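Local coordinates for nucleoprotein (PDB 6M7D) that encapsidates the viral genomic RNA, one subunit per six ribonucleotides, in a helical nucleocapsid, protecting from nucleases the RNA that serves as template for transcription and replication, at residues 177-189 / 211-224. Numbering follows the deposited sequence.
Sequences VLVKAITSSAGLR and FTGETVEGIGSVMR. With nucleotides of chain B.
The Arg224 guanidinium meets Ala181 O at its edge and in its plane, while one face lies against Gly220 O and Ser221 CA of its own helix. The Arg224 NE to Ala181 O bond measures 3.1 Å and is bent, with an N-H...O angle of 140°. Ser185 OG donates to the same carbonyl from the opposite face of its plane, so two donors grip Ala181 O. The Arg189 guanidinium has Gly213 CA over one face, NH1 to CA 3.5 Å, and Glu217 OE1 near its plane at the edge. Glu217 probably forms a salt bridge there, although the modelled position of OE1 is less certain; Glu214 adds a long one. The Phe211 ring carries Thr215 CG2 over one face and Val177 CG2 near its edge.

Between these two arginines, helices 177-181 and 213-224 cross at -62°, and knobs-into-holes packing joins them. Val177, with CG1 anti to the backbone N (chi1 171°), pushes that methyl among Val216, Ile219, Gly220 and Met223, 3.5 Å from Gly220 N. Leu188, starting helix 188-202, is a second knob, among Val216, Glu217, Gly220 and Arg224, its CD2 3.8 Å from Gly220 CA. Gly220 CA lies 4.5 Å from Ala181 CA. The extended Met223 chain crosses Leu178 at about a right angle, SD 3.5 Å from Leu178 CA.

The turn faces RNA on its other side: RNA-binding Lys180 hydrogen-bonds through NZ to chain B, U4 OP1 at 2.9 Å and U5 OP2 at 3.0 Å, and Ser184 OG hydrogen-bonds to U4 OP1.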
ATOM      1  N   VAL A 177       4.566  -6.866   0.071  1.00  3.82           N
ATOM      2  CA  VAL A 177       3.376  -7.527  -0.450  1.00  3.82           C
ATOM      3  C   VAL A 177       2.180  -6.596  -0.347  1.00  3.82           C
ATOM      4  O   VAL A 177       1.449  -6.397  -1.323  1.00  3.82           O
ATOM      5  CB  VAL A 177       3.117  -8.854   0.282  1.00  3.82           C
ATOM      6  CG1 VAL A 177       1.770  -9.397  -0.116  1.00  3.82           C
ATOM      7  CG2 VAL A 177       4.200  -9.853  -0.034  1.00  3.82           C
ATOM      8  N   LEU A 178       1.981  -5.988   0.823  1.00  3.30           N
ATOM      9  CA  LEU A 178       0.851  -5.072   0.986  1.00  3.30           C
ATOM     10  C   LEU A 178       0.853  -3.960  -0.054  1.00  3.30           C
ATOM     11  O   LEU A 178      -0.209  -3.423  -0.384  1.00  3.30           O
ATOM     12  CB  LEU A 178       0.838  -4.460   2.388  1.00  3.30           C
ATOM     13  CG  LEU A 178      -0.354  -3.528   2.644  1.00  3.30           C
ATOM     14  CD1 LEU A 178      -1.641  -4.308   2.592  1.00  3.30           C
ATOM     15  CD2 LEU A 178      -0.246  -2.771   3.943  1.00  3.30           C
ATOM     16  N   VAL A 179       2.026  -3.590  -0.569  1.00  2.87           N
ATOM     17  CA  VAL A 179       2.093  -2.485  -1.532  1.00  2.87           C
ATOM     18  C   VAL A 179       1.093  -2.676  -2.672  1.00  2.87           C
ATOM     19  O   VAL A 179       0.449  -1.718  -3.114  1.00  2.87           O
ATOM     20  CB  VAL A 179       3.522  -2.306  -2.076  1.00  2.87           C
ATOM     21  CG1 VAL A 179       3.541  -1.255  -3.168  1.00  2.87           C
ATOM     22  CG2 VAL A 179       4.450  -1.896  -0.986  1.00  2.87           C
ATOM     23  N   LYS A 180       0.935  -3.904  -3.164  1.00  4.50           N
ATOM     24  CA  LYS A 180       0.037  -4.167  -4.285  1.00  4.50           C
ATOM     25  C   LYS A 180      -0.947  -5.300  -4.030  1.00  4.50           C
ATOM     26  O   LYS A 180      -1.693  -5.657  -4.940  1.00  4.50           O
ATOM     27  CB  LYS A 180       0.837  -4.472  -5.549  1.00  4.50           C
ATOM     28  CG  LYS A 180       1.174  -3.256  -6.362  1.00  4.50           C
ATOM     29  CD  LYS A 180       1.730  -3.638  -7.701  1.00  4.50           C
ATOM     30  CE  LYS A 180       1.923  -2.423  -8.572  1.00  4.50           C
ATOM     31  NZ  LYS A 180       2.380  -2.820  -9.918  1.00  4.50           N
ATOM     32  N   ALA A 181      -0.980  -5.872  -2.827  1.00  4.91           N
ATOM     33  CA  ALA A 181      -1.873  -6.997  -2.576  1.00  4.91           C
ATOM     34  C   ALA A 181      -3.332  -6.616  -2.796  1.00  4.91           C
ATOM     35  O   ALA A 181      -4.114  -7.401  -3.340  1.00  4.91           O
ATOM     36  CB  ALA A 181      -1.664  -7.518  -1.159  1.00  4.91           C
ATOM     37  N   ILE A 182      -3.712  -5.413  -2.388  1.00  4.86           N
ATOM     38  CA  ILE A 182      -5.105  -4.987  -2.383  1.00  4.86           C
ATOM     39  C   ILE A 182      -5.515  -4.387  -3.716  1.00  4.86           C
ATOM     40  O   ILE A 182      -6.540  -4.757  -4.282  1.00  4.86           O
ATOM     41  CB  ILE A 182      -5.353  -3.990  -1.228  1.00  4.86           C
ATOM     42  CG1 ILE A 182      -4.908  -4.581   0.109  1.00  4.86           C
ATOM     43  CG2 ILE A 182      -6.804  -3.593  -1.167  1.00  4.86           C
ATOM     44  CD1 ILE A 182      -5.512  -5.903   0.411  1.00  4.86           C
ATOM     45  N   THR A 183      -4.718  -3.459  -4.241  1.00  5.05           N
ATOM     46  CA  THR A 183      -5.199  -2.624  -5.333  1.00  5.05           C
ATOM     47  C   THR A 183      -4.773  -3.164  -6.688  1.00  5.05           C
ATOM     48  O   THR A 183      -5.439  -2.909  -7.694  1.00  5.05           O
ATOM     49  CB  THR A 183      -4.717  -1.190  -5.144  1.00  5.05           C
ATOM     50  OG1 THR A 183      -3.318  -1.190  -4.844  1.00  5.05           O
ATOM     51  CG2 THR A 183      -5.474  -0.537  -4.007  1.00  5.05           C
ATOM     52  N   SER A 184      -3.669  -3.892  -6.747  1.00  6.26           N
ATOM     53  CA  SER A 184      -3.251  -4.549  -7.983  1.00  6.26           C
ATOM     54  C   SER A 184      -2.932  -6.001  -7.654  1.00  6.26           C
ATOM     55  O   SER A 184      -1.776  -6.386  -7.507  1.00  6.26           O
ATOM     56  CB  SER A 184      -2.057  -3.848  -8.609  1.00  6.26           C
ATOM     57  OG  SER A 184      -1.444  -4.682  -9.566  1.00  6.26           O
ATOM     58  N   SER A 185      -3.966  -6.830  -7.594  1.00  7.42           N
ATOM     59  CA  SER A 185      -3.758  -8.214  -7.201  1.00  7.42           C
ATOM     60  C   SER A 185      -3.143  -9.041  -8.314  1.00  7.42           C
ATOM     61  O   SER A 185      -2.524 -10.071  -8.032  1.00  7.42           O
ATOM     62  CB  SER A 185      -5.079  -8.828  -6.755  1.00  7.42           C
ATOM     63  OG  SER A 185      -5.550  -8.187  -5.583  1.00  7.42           O
ATOM     64  N   ALA A 186      -3.297  -8.617  -9.569  1.00  9.15           N
ATOM     65  CA  ALA A 186      -2.743  -9.370 -10.687  1.00  9.15           C
ATOM     66  C   ALA A 186      -1.280  -9.024 -10.925  1.00  9.15           C
ATOM     67  O   ALA A 186      -0.510  -9.867 -11.393  1.00  9.15           O
ATOM     68  CB  ALA A 186      -3.561  -9.114 -11.949  1.00  9.15           C
ATOM     69  N   GLY A 187      -0.884  -7.794 -10.621  1.00  7.68           N
ATOM     70  CA  GLY A 187       0.502  -7.403 -10.740  1.00  7.68           C
ATOM     71  C   GLY A 187       1.214  -7.425  -9.408  1.00  7.68           C
ATOM     72  O   GLY A 187       2.121  -6.626  -9.170  1.00  7.68           O
ATOM     73  N   LEU A 188       0.811  -8.346  -8.531  1.00  7.70           N
ATOM     74  CA  LEU A 188       1.362  -8.396  -7.183  1.00  7.70           C
ATOM     75  C   LEU A 188       2.741  -9.036  -7.152  1.00  7.70           C
ATOM     76  O   LEU A 188       3.614  -8.574  -6.419  1.00  7.70           O
ATOM     77  CB  LEU A 188       0.418  -9.152  -6.253  1.00  7.70           C
ATOM     78  CG  LEU A 188       1.012  -9.638  -4.929  1.00  7.70           C
ATOM     79  CD1 LEU A 188       1.425  -8.471  -4.061  1.00  7.70           C
ATOM     80  CD2 LEU A 188       0.027 -10.514  -4.203  1.00  7.70           C
ATOM     81  N   ARG A 189       2.960 -10.101  -7.915  1.00  9.09           N
ATOM     82  CA  ARG A 189       4.256 -10.770  -7.885  1.00  9.09           C
ATOM     83  C   ARG A 189       5.327  -9.921  -8.561  1.00  9.09           C
ATOM     84  O   ARG A 189       6.406  -9.684  -7.997  1.00  9.09           O
ATOM     85  CB  ARG A 189       4.137 -12.135  -8.555  1.00  9.09           C
ATOM     86  CG  ARG A 189       5.441 -12.850  -8.766  1.00  9.09           C
ATOM     87  CD  ARG A 189       5.228 -14.057  -9.644  1.00  9.09           C
ATOM     88  NE  ARG A 189       4.175 -14.921  -9.121  1.00  9.09           N
ATOM     89  CZ  ARG A 189       4.354 -16.192  -8.786  1.00  9.09           C
ATOM     90  NH1 ARG A 189       5.547 -16.753  -8.927  1.00  9.09           N
ATOM     91  NH2 ARG A 189       3.340 -16.903  -8.315  1.00  9.09           N
ATOM     92  N   PHE A 211      11.236 -13.758  -0.279  1.00  6.84           N
ATOM     93  CA  PHE A 211      10.015 -14.524  -0.496  1.00  6.84           C
ATOM     94  C   PHE A 211       9.981 -15.109  -1.900  1.00  6.84           C
ATOM     95  O   PHE A 211      10.407 -14.473  -2.866  1.00  6.84           O
ATOM     96  CB  PHE A 211       8.784 -13.638  -0.304  1.00  6.84           C
ATOM     97  CG  PHE A 211       8.503 -13.269   1.116  1.00  6.84           C
ATOM     98  CD1 PHE A 211       9.266 -13.768   2.148  1.00  6.84           C
ATOM     99  CD2 PHE A 211       7.466 -12.415   1.416  1.00  6.84           C
ATOM    100  CE1 PHE A 211       9.002 -13.415   3.445  1.00  6.84           C
ATOM    101  CE2 PHE A 211       7.198 -12.067   2.710  1.00  6.84           C
ATOM    102  CZ  PHE A 211       7.967 -12.565   3.724  1.00  6.84           C
ATOM    103  N   THR A 212       9.467 -16.326  -2.016  1.00  9.76           N
ATOM    104  CA  THR A 212       9.131 -16.844  -3.328  1.00  9.76           C
ATOM    105  C   THR A 212       7.881 -16.146  -3.850  1.00  9.76           C
ATOM    106  O   THR A 212       7.182 -15.442  -3.121  1.00  9.76           O
ATOM    107  CB  THR A 212       8.904 -18.351  -3.277  1.00  9.76           C
ATOM    108  OG1 THR A 212       8.101 -18.672  -2.139  1.00  9.76           O
ATOM    109  CG2 THR A 212      10.203 -19.079  -3.175  1.00  9.76           C
ATOM    110  N   GLY A 213       7.601 -16.338  -5.136  1.00 10.26           N
ATOM    111  CA  GLY A 213       6.365 -15.813  -5.686  1.00 10.26           C
ATOM    112  C   GLY A 213       5.141 -16.408  -5.019  1.00 10.26           C
ATOM    113  O   GLY A 213       4.144 -15.717  -4.800  1.00 10.26           O
ATOM    114  N   GLU A 214       5.209 -17.692  -4.669  1.00 11.23           N
ATOM    115  CA  GLU A 214       4.078 -18.352  -4.030  1.00 11.23           C
ATOM    116  C   GLU A 214       3.812 -17.776  -2.646  1.00 11.23           C
ATOM    117  O   GLU A 214       2.655 -17.582  -2.259  1.00 11.23           O
ATOM    118  CB  GLU A 214       4.336 -19.854  -3.946  1.00 11.23           C
ATOM    119  CG  GLU A 214       4.623 -20.506  -5.284  1.00 11.23           C
ATOM    120  CD  GLU A 214       6.091 -20.442  -5.662  1.00 11.23           C
ATOM    121  OE1 GLU A 214       6.845 -21.368  -5.292  1.00 11.23           O
ATOM    122  OE2 GLU A 214       6.494 -19.467  -6.330  1.00 11.23           O
ATOM    123  N   THR A 215       4.871 -17.503  -1.884  1.00  9.17           N
ATOM    124  CA  THR A 215       4.709 -16.828  -0.603  1.00  9.17           C
ATOM    125  C   THR A 215       4.074 -15.460  -0.786  1.00  9.17           C
ATOM    126  O   THR A 215       3.202 -15.058  -0.007  1.00  9.17           O
ATOM    127  CB  THR A 215       6.064 -16.694   0.087  1.00  9.17           C
ATOM    128  OG1 THR A 215       6.607 -17.996   0.311  1.00  9.17           O
ATOM    129  CG2 THR A 215       5.926 -15.969   1.413  1.00  9.17           C
ATOM    130  N   VAL A 216       4.542 -14.726  -1.800  1.00  8.61           N
ATOM    131  CA  VAL A 216       4.008 -13.359  -2.073  1.00  8.61           C
ATOM    132  C   VAL A 216       2.523 -13.477  -2.430  1.00  8.61           C
ATOM    133  O   VAL A 216       1.725 -12.683  -1.899  1.00  8.61           O
ATOM    134  CB  VAL A 216       4.802 -12.678  -3.205  1.00  8.61           C
ATOM    135  CG1 VAL A 216       4.146 -11.384  -3.659  1.00  8.61           C
ATOM    136  CG2 VAL A 216       6.249 -12.439  -2.809  1.00  8.61           C
ATOM    137  N   GLU A 217       2.172 -14.457  -3.267  1.00 11.26           N
ATOM    138  CA  GLU A 217       0.757 -14.666  -3.677  1.00 11.26           C
ATOM    139  C   GLU A 217      -0.080 -15.059  -2.455  1.00 11.26           C
ATOM    140  O   GLU A 217      -1.179 -14.499  -2.290  1.00 11.26           O
ATOM    141  CB  GLU A 217       0.684 -15.754  -4.748  1.00 11.26           C
ATOM    142  CG  GLU A 217       1.507 -15.436  -5.981  1.00 11.26           C
ATOM    143  CD  GLU A 217       1.109 -14.151  -6.685  1.00 11.26           C
ATOM    144  OE1 GLU A 217       1.909 -13.653  -7.500  1.00 11.26           O
ATOM    145  OE2 GLU A 217      -0.002 -13.655  -6.419  1.00 11.26           O
ATOM    146  N   GLY A 218       0.445 -15.961  -1.618  1.00  7.98           N
ATOM    147  CA  GLY A 218      -0.275 -16.419  -0.415  1.00  7.98           C
ATOM    148  C   GLY A 218      -0.498 -15.295   0.580  1.00  7.98           C
ATOM    149  O   GLY A 218      -1.620 -15.189   1.105  1.00  7.98           O
ATOM    150  N   ILE A 219       0.531 -14.479   0.817  1.00  7.10           N
ATOM    151  CA  ILE A 219       0.430 -13.330   1.765  1.00  7.10           C
ATOM    152  C   ILE A 219      -0.578 -12.314   1.219  1.00  7.10           C
ATOM    153  O   ILE A 219      -1.389 -11.803   2.014  1.00  7.10           O
ATOM    154  CB  ILE A 219       1.812 -12.698   2.028  1.00  7.10           C
ATOM    155  CG1 ILE A 219       2.774 -13.699   2.671  1.00  7.10           C
ATOM    156  CG2 ILE A 219       1.677 -11.435   2.863  1.00  7.10           C
ATOM    157  CD1 ILE A 219       4.101 -13.101   3.071  1.00  7.10           C
ATOM    158  N   GLY A 220      -0.544 -12.066  -0.094  1.00  6.55           N
ATOM    159  CA  GLY A 220      -1.438 -11.109  -0.716  1.00  6.55           C
ATOM    160  C   GLY A 220      -2.888 -11.529  -0.635  1.00  6.55           C
ATOM    161  O   GLY A 220      -3.774 -10.695  -0.459  1.00  6.55           O
ATOM    162  N   SER A 221      -3.152 -12.827  -0.768  1.00  7.10           N
ATOM    163  CA  SER A 221      -4.510 -13.331  -0.610  1.00  7.10           C
ATOM    164  C   SER A 221      -5.001 -13.142   0.817  1.00  7.10           C
ATOM    165  O   SER A 221      -6.145 -12.720   1.039  1.00  7.10           O
ATOM    166  CB  SER A 221      -4.563 -14.799  -1.011  1.00  7.10           C
ATOM    167  OG  SER A 221      -4.480 -15.631   0.124  1.00  7.10           O
ATOM    168  N   VAL A 222      -4.151 -13.441   1.798  1.00  6.54           N
ATOM    169  CA  VAL A 222      -4.533 -13.222   3.190  1.00  6.54           C
ATOM    170  C   VAL A 222      -4.798 -11.745   3.450  1.00  6.54           C
ATOM    171  O   VAL A 222      -5.688 -11.387   4.226  1.00  6.54           O
ATOM    172  CB  VAL A 222      -3.456 -13.783   4.132  1.00  6.54           C
ATOM    173  CG1 VAL A 222      -3.808 -13.497   5.560  1.00  6.54           C
ATOM    174  CG2 VAL A 222      -3.329 -15.258   3.927  1.00  6.54           C
ATOM    175  N   MET A 223      -4.036 -10.864   2.805  1.00  7.08           N
ATOM    176  CA  MET A 223      -4.257  -9.432   2.978  1.00  7.08           C
ATOM    177  C   MET A 223      -5.546  -8.986   2.309  1.00  7.08           C
ATOM    178  O   MET A 223      -6.251  -8.114   2.826  1.00  7.08           O
ATOM    179  CB  MET A 223      -3.082  -8.651   2.416  1.00  7.08           C
ATOM    180  CG  MET A 223      -1.856  -8.712   3.264  1.00  7.08           C
ATOM    181  SD  MET A 223      -0.467  -7.955   2.444  1.00  7.08           S
ATOM    182  CE  MET A 223       0.655  -7.836   3.813  1.00  7.08           C
ATOM    183  N   ARG A 224      -5.856  -9.553   1.147  1.00  6.61           N
ATOM    184  CA  ARG A 224      -7.102  -9.224   0.470  1.00  6.61           C
ATOM    185  C   ARG A 224      -8.304  -9.657   1.292  1.00  6.61           C
ATOM    186  O   ARG A 224      -9.338  -8.983   1.295  1.00  6.61           O
ATOM    187  CB  ARG A 224      -7.137  -9.880  -0.902  1.00  6.61           C
ATOM    188  CG  ARG A 224      -6.607  -9.015  -2.008  1.00  6.61           C
ATOM    189  CD  ARG A 224      -6.624  -9.762  -3.311  1.00  6.61           C
ATOM    190  NE  ARG A 224      -5.300 -10.247  -3.670  1.00  6.61           N
ATOM    191  CZ  ARG A 224      -4.995 -11.526  -3.832  1.00  6.61           C
ATOM    192  NH1 ARG A 224      -5.923 -12.454  -3.665  1.00  6.61           N
ATOM    193  NH2 ARG A 224      -3.765 -11.878  -4.162  1.00  6.61           N
TER
ATOM    194  P     U B   4      -0.881  -1.118 -11.078  1.00  0.00           P
ATOM    195  OP1   U B   4      -0.178  -2.393 -11.308  1.00  0.00           O
ATOM    196  OP2   U B   4      -0.939  -0.513  -9.739  1.00  0.00           O
ATOM    197  O5'   U B   4      -0.255  -0.019 -12.027  1.00  0.00           O
ATOM    198  C5'   U B   4       0.065  -0.316 -13.371  1.00  0.00           C
ATOM    199  C4'   U B   4       0.893   0.775 -13.991  1.00  0.00           C
ATOM    200  O4'   U B   4       0.179   2.030 -13.956  1.00  0.00           O
ATOM    201  C3'   U B   4       2.197   1.116 -13.311  1.00  0.00           C
ATOM    202  O3'   U B   4       3.220   0.166 -13.527  1.00  0.00           O
ATOM    203  C2'   U B   4       2.501   2.470 -13.913  1.00  0.00           C
ATOM    204  O2'   U B   4       2.931   2.305 -15.251  1.00  0.00           O
ATOM    205  C1'   U B   4       1.110   3.090 -13.954  1.00  0.00           C
ATOM    206  N1    U B   4       0.834   3.998 -12.818  1.00  0.00           N
ATOM    207  C2    U B   4       1.451   5.239 -12.784  1.00  0.00           C
ATOM    208  O2    U B   4       2.239   5.639 -13.606  1.00  0.00           O
ATOM    209  N3    U B   4       1.138   6.031 -11.726  1.00  0.00           N
ATOM    210  C4    U B   4       0.279   5.724 -10.717  1.00  0.00           C
ATOM    211  O4    U B   4       0.104   6.551  -9.837  1.00  0.00           O
ATOM    212  C5    U B   4      -0.328   4.440 -10.815  1.00  0.00           C
ATOM    213  C6    U B   4      -0.041   3.639 -11.835  1.00  0.00           C
ATOM    214  P     U B   2     -11.820   3.090  -8.747  1.00  0.00           P
ATOM    215  OP1   U B   2     -11.230   4.361  -8.306  1.00  0.00           O
ATOM    216  OP2   U B   2     -12.306   2.905 -10.122  1.00  0.00           O
ATOM    217  O5'   U B   2     -10.728   1.970  -8.502  1.00  0.00           O
ATOM    218  C5'   U B   2     -10.018   1.872  -7.281  1.00  0.00           C
ATOM    219  C4'   U B   2      -9.085   0.699  -7.322  1.00  0.00           C
ATOM    220  O4'   U B   2      -9.837  -0.502  -7.576  1.00  0.00           O
ATOM    221  C3'   U B   2      -8.067   0.732  -8.435  1.00  0.00           C
ATOM    222  O3'   U B   2      -6.946   1.513  -8.092  1.00  0.00           O
ATOM    223  C2'   U B   2      -7.740  -0.739  -8.649  1.00  0.00           C
ATOM    224  O2'   U B   2      -6.799  -1.183  -7.686  1.00  0.00           O
ATOM    225  C1'   U B   2      -9.065  -1.403  -8.332  1.00  0.00           C
ATOM    226  N1    U B   2      -9.850  -1.827  -9.510  1.00  0.00           N
ATOM    227  C2    U B   2      -9.534  -3.016 -10.120  1.00  0.00           C
ATOM    228  O2    U B   2      -8.598  -3.706  -9.780  1.00  0.00           O
ATOM    229  N3    U B   2     -10.343  -3.374 -11.154  1.00  0.00           N
ATOM    230  C4    U B   2     -11.424  -2.673 -11.618  1.00  0.00           C
ATOM    231  O4    U B   2     -12.066  -3.110 -12.565  1.00  0.00           O
ATOM    232  C5    U B   2     -11.695  -1.463 -10.919  1.00  0.00           C
ATOM    233  C6    U B   2     -10.928  -1.094  -9.907  1.00  0.00           C
ATOM    234  P     U B   5       4.143  -0.317 -12.309  1.00  0.00           P
ATOM    235  OP1   U B   5       4.807  -1.567 -12.722  1.00  0.00           O
ATOM    236  OP2   U B   5       3.343  -0.275 -11.077  1.00  0.00           O
ATOM    237  O5'   U B   5       5.239   0.821 -12.151  1.00  0.00           O
ATOM    238  C5'   U B   5       5.840   1.437 -13.275  1.00  0.00           C
ATOM    239  C4'   U B   5       6.266   2.847 -12.969  1.00  0.00           C
ATOM    240  O4'   U B   5       5.116   3.671 -12.694  1.00  0.00           O
ATOM    241  C3'   U B   5       7.132   3.038 -11.748  1.00  0.00           C
ATOM    242  O3'   U B   5       8.479   2.685 -11.980  1.00  0.00           O
ATOM    243  C2'   U B   5       6.942   4.514 -11.441  1.00  0.00           C
ATOM    244  O2'   U B   5       7.741   5.300 -12.306  1.00  0.00           O
ATOM    245  C1'   U B   5       5.485   4.726 -11.836  1.00  0.00           C
ATOM    246  N1    U B   5       4.548   4.783 -10.693  1.00  0.00           N
ATOM    247  C2    U B   5       4.480   5.941  -9.950  1.00  0.00           C
ATOM    248  O2    U B   5       5.171   6.912 -10.145  1.00  0.00           O
ATOM    249  N3    U B   5       3.579   5.936  -8.933  1.00  0.00           N
ATOM    250  C4    U B   5       2.743   4.913  -8.604  1.00  0.00           C
ATOM    251  O4    U B   5       1.978   5.055  -7.659  1.00  0.00           O
ATOM    252  C5    U B   5       2.864   3.755  -9.422  1.00  0.00           C
ATOM    253  C6    U B   5       3.733   3.731 -10.421  1.00  0.00           C
TER